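Local coordinates for methylmalonyl-CoA carboxyltransferase 12S subunit (Propionibacterium freudenreichii, PDB 1ON3), which catalyses carboxyl transfer from methylmalonyl-CoA to the biotin of the 1.3S subunit and, as a hexamer, forms the core of transcarboxylase, at residues E[362-367]-E[393-398]; E[400-405]-E[417-422]; E[36-41]-E[47-52]. All coordinates share one frame; numbering follows the deposited sequence.

Interaction 1. Residues E[362-367]-E[393-398]; sequences IPLVQL and YAYSEA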
loop_
_atom_site.group_PDB
_atom_site.type_symbol
_atom_site.label_atom_id
_atom_site.label_comp_id
_atom_site.label_asym_id
_atom_site.label_seq_id
_atom_site.Cartn_x
_atom_site.Cartn_y
_atom_site.Cartn_z
ATOM N N ILE E 362 9.235 13.985 -17.191
ATOM C CA ILE E 362 10.171 14.639 -18.110
ATOM C C ILE E 362 11.128 15.525 -17.290
ATOM O O ILE E 362 10.687 16.484 -16.646
ATOM C CB ILE E 362 9.384 15.527 -19.105
ATOM C CG1 ILE E 362 8.431 14.648 -19.923
ATOM C CG2 ILE E 362 10.339 16.328 -20.003
ATOM C CD1 ILE E 362 7.558 15.413 -20.885
ATOM N N PRO E 363 12.443 15.218 -17.294
ATOM C CA PRO E 363 13.398 16.037 -16.525
ATOM C C PRO E 363 13.335 17.501 -16.942
ATOM O O PRO E 363 12.993 17.817 -18.076
ATOM C CB PRO E 363 14.757 15.423 -16.867
ATOM C CG PRO E 363 14.423 13.987 -17.139
ATOM C CD PRO E 363 13.137 14.106 -17.966
ATOM N N LEU E 364 13.703 18.374 -16.012
ATOM C CA LEU E 364 13.680 19.812 -16.214
ATOM C C LEU E 364 15.079 20.411 -16.186
ATOM O O LEU E 364 15.824 20.238 -15.215
ATOM C CB LEU E 364 12.815 20.463 -15.125
ATOM C CG LEU E 364 11.306 20.255 -15.352
ATOM C CD1 LEU E 364 10.548 20.363 -14.046
ATOM C CD2 LEU E 364 10.813 21.244 -16.382
ATOM N N VAL E 365 15.410 21.133 -17.246
ATOM C CA VAL E 365 16.709 21.777 -17.381
ATOM C C VAL E 365 16.517 23.288 -17.434
ATOM O O VAL E 365 15.798 23.807 -18.292
ATOM C CB VAL E 365 17.423 21.309 -18.676
ATOM C CG1 VAL E 365 18.759 22.044 -18.843
ATOM C CG2 VAL E 365 17.648 19.801 -18.619
ATOM N N GLN E 366 17.152 23.981 -16.496
ATOM C CA GLN E 366 17.076 25.442 -16.409
ATOM C C GLN E 366 18.363 26.116 -16.882
ATOM O O GLN E 366 19.465 25.651 -16.569
ATOM C CB GLN E 366 16.829 25.893 -14.954
ATOM C CG GLN E 366 15.442 25.570 -14.376
ATOM C CD GLN E 366 15.171 24.075 -14.305
ATOM O OE1 GLN E 366 14.222 23.582 -14.914
ATOM N NE2 GLN E 366 16.007 23.348 -13.556
ATOM N N LEU E 367 18.209 27.203 -17.639
ATOM C CA LEU E 367 19.342 28.014 -18.100
ATOM C C LEU E 367 19.035 29.383 -17.487
ATOM O O LEU E 367 18.063 30.043 -17.861
ATOM C CB LEU E 367 19.386 28.089 -19.624
ATOM C CG LEU E 367 19.544 26.740 -20.327
ATOM C CD1 LEU E 367 19.608 26.985 -21.842
ATOM C CD2 LEU E 367 20.795 26.011 -19.826
ATOM N N TYR E 393 6.564 27.059 -6.129
ATOM C CA TYR E 393 5.732 25.921 -5.791
ATOM C C TYR E 393 5.981 24.747 -6.737
ATOM O O TYR E 393 6.267 23.631 -6.284
ATOM C CB TYR E 393 4.252 26.290 -5.842
ATOM C CG TYR E 393 3.379 25.181 -5.313
ATOM C CD1 TYR E 393 2.913 25.199 -4.006
ATOM C CD2 TYR E 393 3.074 24.076 -6.109
ATOM C CE1 TYR E 393 2.160 24.139 -3.490
ATOM C CE2 TYR E 393 2.335 23.013 -5.606
ATOM C CZ TYR E 393 1.881 23.051 -4.298
ATOM O OH TYR E 393 1.156 21.987 -3.811
ATOM N N ALA E 394 5.850 25.000 -8.040
ATOM C CA ALA E 394 6.024 23.952 -9.041
ATOM C C ALA E 394 7.371 23.251 -8.937
ATOM O O ALA E 394 7.437 22.024 -8.936
ATOM C CB ALA E 394 5.832 24.518 -10.452
ATOM N N TYR E 395 8.455 24.016 -8.854
ATOM C CA TYR E 395 9.767 23.382 -8.739
ATOM C C TYR E 395 9.940 22.625 -7.416
ATOM O O TYR E 395 10.435 21.494 -7.411
ATOM C CB TYR E 395 10.873 24.428 -8.902
ATOM C CG TYR E 395 11.218 24.716 -10.345
ATOM C CD1 TYR E 395 11.141 26.007 -10.851
ATOM C CD2 TYR E 395 11.647 23.695 -11.196
ATOM C CE1 TYR E 395 11.480 26.286 -12.166
ATOM C CE2 TYR E 395 11.994 23.965 -12.522
ATOM C CZ TYR E 395 11.905 25.263 -12.995
ATOM O OH TYR E 395 12.235 25.549 -14.296
ATOM N N SER E 396 9.526 23.226 -6.296
ATOM C CA SER E 396 9.665 22.560 -4.990
ATOM C C SER E 396 8.868 21.255 -4.901
ATOM O O SER E 396 9.247 20.341 -4.190
ATOM C CB SER E 396 9.230 23.487 -3.841
ATOM O OG SER E 396 9.985 24.691 -3.830
ATOM N N GLU E 397 7.752 21.177 -5.616
ATOM C CA GLU E 397 6.929 19.971 -5.600
ATOM C C GLU E 397 7.455 18.931 -6.600
ATOM O O GLU E 397 7.261 17.731 -6.425
ATOM C CB GLU E 397 5.484 20.320 -5.966
ATOM C CG GLU E 397 4.527 19.139 -5.934
ATOM C CD GLU E 397 4.268 18.619 -4.528
ATOM O OE1 GLU E 397 3.633 17.554 -4.399
ATOM O OE2 GLU E 397 4.691 19.275 -3.550
ATOM N N ALA E 398 8.100 19.400 -7.657
ATOM C CA ALA E 398 8.581 18.485 -8.687
ATOM C C ALA E 398 9.578 17.455 -8.172
ATOM O O ALA E 398 10.455 17.775 -7.362
ATOM C CB ALA E 398 9.184 19.278 -9.859
#
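Q366 and Y395 reach for each other from opposite directions, one from strand 364-370 and the other from the last turn of helix 384-397. The chain of Q366 starts at a CB that points toward the helix. CG lies beside the backbone N (chi1 -69°) and packs against the phenol, 3.2 Å from Y395 OH. A bend at chi2 (62°) then folds the amide back along the end of the ring, where CD lies 3.6 Å from Y395 CE2. OE1 comes to the ring edge near its plane and accepts a hydrogen bond from Y395 OH at 2.9 Å. The amide is turned steeply against the ring, with 72° between the planes, and the hydroxyl approaches from above the carbonyl plane, not along a lone pair. NE2, the other branch, donates to the hydroxyl of T404 on the next strand, so both ends of this buried amide are engaged and its rotation is probably fixed. Beside it, L364 sends CD1 obliquely to the ring, 4.2 Å from Y395 CE2, adding an apolar contact. Y395 thus bridges helix and sheet in the C-terminal half of a crotonase-type carboxyltransferase fold: V354 of helix 344-359, V331 of strand 326-333 and C419 in the loop after helix 412-416 also touch its side chain, while the neighbouring S396 and E397 pack against a second subunit.

Interaction 2. Residues E[400-405]-E[417-422]; sequences VPKITV and AMCNRD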
loop_
_atom_site.group_PDB
_atom_site.type_symbol
_atom_site.label_atom_id
_atom_site.label_comp_id
_atom_site.label_asym_id
_atom_site.label_seq_id
_atom_site.Cartn_x
_atom_site.Cartn_y
_atom_site.Cartn_z
ATOM N N VAL E 400 10.903 15.052 -10.627
ATOM C CA VAL E 400 11.684 14.581 -11.768
ATOM C C VAL E 400 13.089 15.160 -11.595
ATOM O O VAL E 400 13.303 16.041 -10.758
ATOM C CB VAL E 400 11.142 15.112 -13.131
ATOM C CG1 VAL E 400 9.803 14.457 -13.478
ATOM C CG2 VAL E 400 10.985 16.638 -13.079
ATOM N N PRO E 401 14.064 14.657 -12.364
ATOM C CA PRO E 401 15.427 15.187 -12.259
ATOM C C PRO E 401 15.350 16.678 -12.600
ATOM O O PRO E 401 14.644 17.067 -13.530
ATOM C CB PRO E 401 16.190 14.402 -13.332
ATOM C CG PRO E 401 15.504 13.058 -13.300
ATOM C CD PRO E 401 14.027 13.433 -13.186
ATOM N N LYS E 402 16.050 17.506 -11.829
ATOM C CA LYS E 402 16.078 18.947 -12.064
ATOM C C LYS E 402 17.538 19.367 -12.169
ATOM O O LYS E 402 18.292 19.236 -11.211
ATOM C CB LYS E 402 15.373 19.675 -10.913
ATOM C CG LYS E 402 13.847 19.449 -10.929
ATOM C CD LYS E 402 13.135 20.070 -9.722
ATOM C CE LYS E 402 13.429 19.310 -8.455
ATOM N NZ LYS E 402 12.762 19.898 -7.260
ATOM N N ILE E 403 17.932 19.855 -13.341
ATOM C CA ILE E 403 19.316 20.266 -13.588
ATOM C C ILE E 403 19.348 21.737 -13.970
ATOM O O ILE E 403 18.655 22.169 -14.897
ATOM C CB ILE E 403 19.933 19.461 -14.743
ATOM C CG1 ILE E 403 19.710 17.964 -14.516
ATOM C CG2 ILE E 403 21.411 19.818 -14.881
ATOM C CD1 ILE E 403 20.419 17.402 -13.308
ATOM N N THR E 404 20.196 22.497 -13.286
ATOM C CA THR E 404 20.263 23.924 -13.510
ATOM C C THR E 404 21.661 24.448 -13.862
ATOM O O THR E 404 22.639 24.144 -13.189
ATOM C CB THR E 404 19.735 24.651 -12.250
ATOM O OG1 THR E 404 18.335 24.351 -12.087
ATOM C CG2 THR E 404 19.936 26.155 -12.351
ATOM N N VAL E 405 21.730 25.240 -14.918
ATOM C CA VAL E 405 22.982 25.830 -15.366
ATOM C C VAL E 405 22.838 27.344 -15.269
ATOM O O VAL E 405 21.946 27.939 -15.890
ATOM C CB VAL E 405 23.305 25.426 -16.833
ATOM C CG1 VAL E 405 24.627 26.053 -17.276
ATOM C CG2 VAL E 405 23.406 23.897 -16.944
ATOM N N ALA E 417 13.553 31.059 -7.948
ATOM C CA ALA E 417 12.405 30.680 -8.772
ATOM C C ALA E 417 12.827 29.861 -9.987
ATOM O O ALA E 417 11.999 29.176 -10.589
ATOM C CB ALA E 417 11.659 31.919 -9.219
ATOM N N MET E 418 14.107 29.944 -10.347
ATOM C CA MET E 418 14.630 29.190 -11.477
ATOM C C MET E 418 15.266 27.875 -11.027
ATOM O O MET E 418 16.137 27.321 -11.702
ATOM C CB MET E 418 15.639 30.018 -12.266
ATOM C CG MET E 418 15.029 31.195 -13.022
ATOM S SD MET E 418 13.882 30.676 -14.319
ATOM C CE MET E 418 15.019 29.927 -15.492
ATOM N N CYS E 419 14.824 27.407 -9.862
ATOM C CA CYS E 419 15.244 26.135 -9.287
ATOM C C CYS E 419 16.722 25.961 -8.936
ATOM O O CYS E 419 17.480 25.371 -9.706
ATOM C CB CYS E 419 14.819 24.994 -10.215
ATOM S SG CYS E 419 14.773 23.381 -9.417
ATOM N N ASN E 420 17.128 26.454 -7.765
ATOM C CA ASN E 420 18.515 26.289 -7.334
ATOM C C ASN E 420 18.561 25.014 -6.482
ATOM O O ASN E 420 17.564 24.289 -6.397
ATOM C CB ASN E 420 18.970 27.521 -6.535
ATOM C CG ASN E 420 18.537 27.474 -5.087
ATOM O OD1 ASN E 420 17.424 27.050 -4.771
ATOM N ND2 ASN E 420 19.419 27.922 -4.193
ATOM N N ARG E 421 19.700 24.726 -5.850
ATOM C CA ARG E 421 19.821 23.518 -5.034
ATOM C C ARG E 421 18.769 23.424 -3.936
ATOM O O ARG E 421 18.263 22.345 -3.624
ATOM C CB ARG E 421 21.202 23.467 -4.379
ATOM C CG ARG E 421 21.360 22.343 -3.386
ATOM C CD ARG E 421 22.098 21.192 -4.012
ATOM N NE ARG E 421 23.434 21.615 -4.415
ATOM C CZ ARG E 421 24.154 20.995 -5.343
ATOM N NH1 ARG E 421 23.660 19.925 -5.960
ATOM N NH2 ARG E 421 25.360 21.456 -5.663
ATOM N N ASP E 422 18.459 24.565 -3.332
ATOM C CA ASP E 422 17.500 24.599 -2.247
ATOM C C ASP E 422 16.089 24.211 -2.662
ATOM O O ASP E 422 15.308 23.759 -1.824
ATOM C CB ASP E 422 17.553 25.970 -1.575
ATOM C CG ASP E 422 18.941 26.263 -1.000
ATOM O OD1 ASP E 422 19.390 25.464 -0.155
ATOM O OD2 ASP E 422 19.580 27.262 -1.403
#
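T404 carries its hydroxyl beside the backbone N (chi1 -65°), a setting that aims OG1 at the carbonyl of C419, while SG of C419 stands anti to its own N (chi1 -161°), which lays it over the K402 chain. The hydroxyl donates to C419 O at 2.7 Å. This bond lies in the carbonyl plane and is fairly straight at the acceptor, with a C=O...donor angle of 157°. T404 CG2 flanks the same oxygen at 3.7 Å. Two residues before T404 on the strand, K402 lays its aliphatic chain against the same cysteine, with C419 SG 3.7 Å from K402 CD and 4.0 Å from K402 CB. The lysine bends at chi3 beyond this contact, and its ammonium is held by the carbonyls of Y395, A398 and L423. On the far side of the loop, N420 ND2 donates to D422 OD2 at 2.9 Å, and D422 in turn forms a salt bridge with K156 of a second subunit. Strand 402-407 is thereby tied to the loop that leads toward its neighbour, strand 427-430. The T404 hydroxyl that donates here is an acceptor as well, which satisfies both of its roles in a buried setting.

Interaction 3. Residues E[36-41]-E[47-52]; sequences EKQHSQ and RERLNN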
loop_
_atom_site.group_PDB
_atom_site.type_symbol
_atom_site.label_atom_id
_atom_site.label_comp_id
_atom_site.label_asym_id
_atom_site.label_seq_id
_atom_site.Cartn_x
_atom_site.Cartn_y
_atom_site.Cartn_z
ATOM N N GLU E 36 -18.264 21.293 -48.588
ATOM C CA GLU E 36 -17.606 22.227 -49.489
ATOM C C GLU E 36 -17.391 23.557 -48.796
ATOM O O GLU E 36 -16.353 24.193 -48.977
ATOM C CB GLU E 36 -18.425 22.444 -50.764
ATOM C CG GLU E 36 -18.421 21.257 -51.686
ATOM C CD GLU E 36 -19.290 21.459 -52.910
ATOM O OE1 GLU E 36 -19.403 20.501 -53.706
ATOM O OE2 GLU E 36 -19.848 22.571 -53.076
ATOM N N LYS E 37 -18.360 23.990 -47.997
ATOM C CA LYS E 37 -18.191 25.262 -47.307
ATOM C C LYS E 37 -17.024 25.168 -46.322
ATOM O O LYS E 37 -16.218 26.102 -46.203
ATOM C CB LYS E 37 -19.465 25.658 -46.563
ATOM C CG LYS E 37 -19.330 26.973 -45.803
ATOM C CD LYS E 37 -20.672 27.430 -45.245
ATOM C CE LYS E 37 -20.580 28.824 -44.639
ATOM N NZ LYS E 37 -21.918 29.327 -44.186
ATOM N N GLN E 38 -16.941 24.043 -45.612
ATOM C CA GLN E 38 -15.863 23.834 -44.649
ATOM C C GLN E 38 -14.547 23.964 -45.417
ATOM O O GLN E 38 -13.659 24.735 -45.033
ATOM C CB GLN E 38 -15.983 22.443 -44.001
ATOM C CG GLN E 38 -14.851 22.101 -43.013
ATOM C CD GLN E 38 -15.112 22.564 -41.582
ATOM O OE1 GLN E 38 -15.950 23.443 -41.322
ATOM N NE2 GLN E 38 -14.377 21.973 -40.639
ATOM N N HIS E 39 -14.434 23.231 -46.520
ATOM C CA HIS E 39 -13.235 23.285 -47.335
ATOM C C HIS E 39 -12.932 24.677 -47.883
ATOM O O HIS E 39 -11.771 25.090 -47.944
ATOM C CB HIS E 39 -13.347 22.291 -48.481
ATOM C CG HIS E 39 -13.093 20.880 -48.067
ATOM N ND1 HIS E 39 -13.535 19.798 -48.795
ATOM C CD2 HIS E 39 -12.416 20.374 -47.009
ATOM C CE1 HIS E 39 -13.142 18.684 -48.205
ATOM N NE2 HIS E 39 -12.460 19.005 -47.119
ATOM N N SER E 40 -13.969 25.404 -48.273
ATOM C CA SER E 40 -13.770 26.741 -48.813
ATOM C C SER E 40 -13.191 27.665 -47.748
ATOM O O SER E 40 -12.495 28.622 -48.076
ATOM C CB SER E 40 -15.091 27.315 -49.331
ATOM O OG SER E 40 -15.909 27.740 -48.256
ATOM N N GLN E 41 -13.474 27.376 -46.476
ATOM C CA GLN E 41 -12.977 28.195 -45.373
ATOM C C GLN E 41 -11.565 27.800 -44.968
ATOM O O GLN E 41 -11.039 28.286 -43.964
ATOM C CB GLN E 41 -13.906 28.086 -44.160
ATOM C CG GLN E 41 -15.323 28.534 -44.438
ATOM C CD GLN E 41 -16.240 28.381 -43.235
ATOM O OE1 GLN E 41 -16.169 27.394 -42.507
ATOM N NE2 GLN E 41 -17.123 29.350 -43.038
ATOM N N ARG E 47 -13.415 13.978 -40.285
ATOM C CA ARG E 47 -12.802 12.708 -40.636
ATOM C C ARG E 47 -11.463 12.840 -41.344
ATOM O O ARG E 47 -10.598 11.984 -41.183
ATOM C CB ARG E 47 -13.794 11.855 -41.435
ATOM C CG ARG E 47 -14.955 11.409 -40.539
ATOM C CD ARG E 47 -16.114 10.751 -41.272
ATOM N NE ARG E 47 -17.179 10.429 -40.321
ATOM C CZ ARG E 47 -17.187 9.356 -39.534
ATOM N NH1 ARG E 47 -16.191 8.468 -39.579
ATOM N NH2 ARG E 47 -18.180 9.178 -38.685
ATOM N N GLU E 48 -11.285 13.905 -42.121
ATOM C CA GLU E 48 -10.009 14.117 -42.793
ATOM C C GLU E 48 -8.942 14.378 -41.725
ATOM O O GLU E 48 -7.809 13.919 -41.837
ATOM C CB GLU E 48 -10.098 15.314 -43.747
ATOM C CG GLU E 48 -10.880 15.015 -45.014
ATOM C CD GLU E 48 -11.304 16.268 -45.766
ATOM O OE1 GLU E 48 -11.828 16.123 -46.882
ATOM O OE2 GLU E 48 -11.129 17.390 -45.248
ATOM N N ARG E 49 -9.317 15.122 -40.690
ATOM C CA ARG E 49 -8.385 15.446 -39.607
ATOM C C ARG E 49 -7.881 14.186 -38.908
ATOM O O ARG E 49 -6.681 14.033 -38.680
ATOM C CB ARG E 49 -9.062 16.387 -38.598
ATOM C CG ARG E 49 -9.176 17.824 -39.127
ATOM C CD ARG E 49 -10.166 18.689 -38.326
ATOM N NE ARG E 49 -10.194 20.063 -38.835
ATOM C CZ ARG E 49 -11.111 20.976 -38.517
ATOM N NH1 ARG E 49 -12.096 20.681 -37.677
ATOM N NH2 ARG E 49 -11.053 22.184 -39.058
ATOM N N LEU E 50 -8.793 13.277 -38.581
ATOM C CA LEU E 50 -8.381 12.045 -37.930
ATOM C C LEU E 50 -7.556 11.205 -38.898
ATOM O O LEU E 50 -6.558 10.601 -38.514
ATOM C CB LEU E 50 -9.603 11.254 -37.461
ATOM C CG LEU E 50 -10.286 11.831 -36.225
ATOM C CD1 LEU E 50 -11.599 11.086 -35.959
ATOM C CD2 LEU E 50 -9.336 11.709 -35.034
ATOM N N ASN E 51 -7.962 11.187 -40.164
ATOM C CA ASN E 51 -7.241 10.406 -41.156
ATOM C C ASN E 51 -5.828 10.938 -41.366
ATOM O O ASN E 51 -4.906 10.170 -41.615
ATOM C CB ASN E 51 -7.988 10.397 -42.489
ATOM C CG ASN E 51 -7.405 9.395 -43.462
ATOM O OD1 ASN E 51 -7.369 8.191 -43.183
ATOM N ND2 ASN E 51 -6.935 9.880 -44.605
ATOM N N ASN E 52 -5.669 12.256 -41.262
ATOM C CA ASN E 52 -4.370 12.899 -41.427
ATOM C C ASN E 52 -3.478 12.736 -40.197
ATOM O O ASN E 52 -2.259 12.589 -40.312
ATOM C CB ASN E 52 -4.559 14.390 -41.721
ATOM C CG ASN E 52 -5.051 14.643 -43.134
ATOM O OD1 ASN E 52 -5.549 15.723 -43.454
ATOM N ND2 ASN E 52 -4.909 13.645 -43.985
#
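The imidazole of H39 and the carboxylate of E48 meet edge on and almost coplanar, their planes only 7° apart, so the acid lies at the ring's NE2 edge and on neither face. H39 NE2 donates to E48 OE2 at 2.8 Å, through the syn lone pair and nearly straight (171°); a second, weak bond runs to E48 OE1 at 3.0 Å. The carboxylate gets there on an extended chain, and its OE2 also accepts from the backbone N of T45 in the linking turn. Deeper in, the Q38 amide approaches the R49 guanidinium obliquely, with planes 57° apart and Q38 NE2 3.7 Å from R49 NH2. These two share D138 as a partner: it accepts a hydrogen bond from Q38 NE2 and pairs with R49 NH1, while D241 forms a salt bridge with R49 NE. An alanine in place of E48 would probably leave H39 NE2 without its acceptor and the ring free to turn, removing a side-chain tie between helices 32-40 and 46-53. The two consecutive helices are thus joined by an outer His-carboxylate bond and an inner acid-centred network, and the negative charge of E48 would tend to favour a protonated imidazole.

Interactions 1 and 2 form one continuous patch of the C-terminal half, their centres about 6 Å apart; their strands, 364-370 and 402-407, are parallel neighbours in one sheet. A probable backbone hydrogen bond joins them, Q366 O to V405 N at 2.8 Å, and both touch the second subunit. Interaction 3 belongs to the N-terminal half, across the centre of the chain; its centre is about 39 Å from that of interaction 1 and about 45 Å from that of interaction 2, and it touches neither. The chain holds two methylmalonyl-CoA molecules, and the contacts stand at different distances from them: the side chain of Q38 is about 8 Å from a bound molecule, that of M418 about 12 Å.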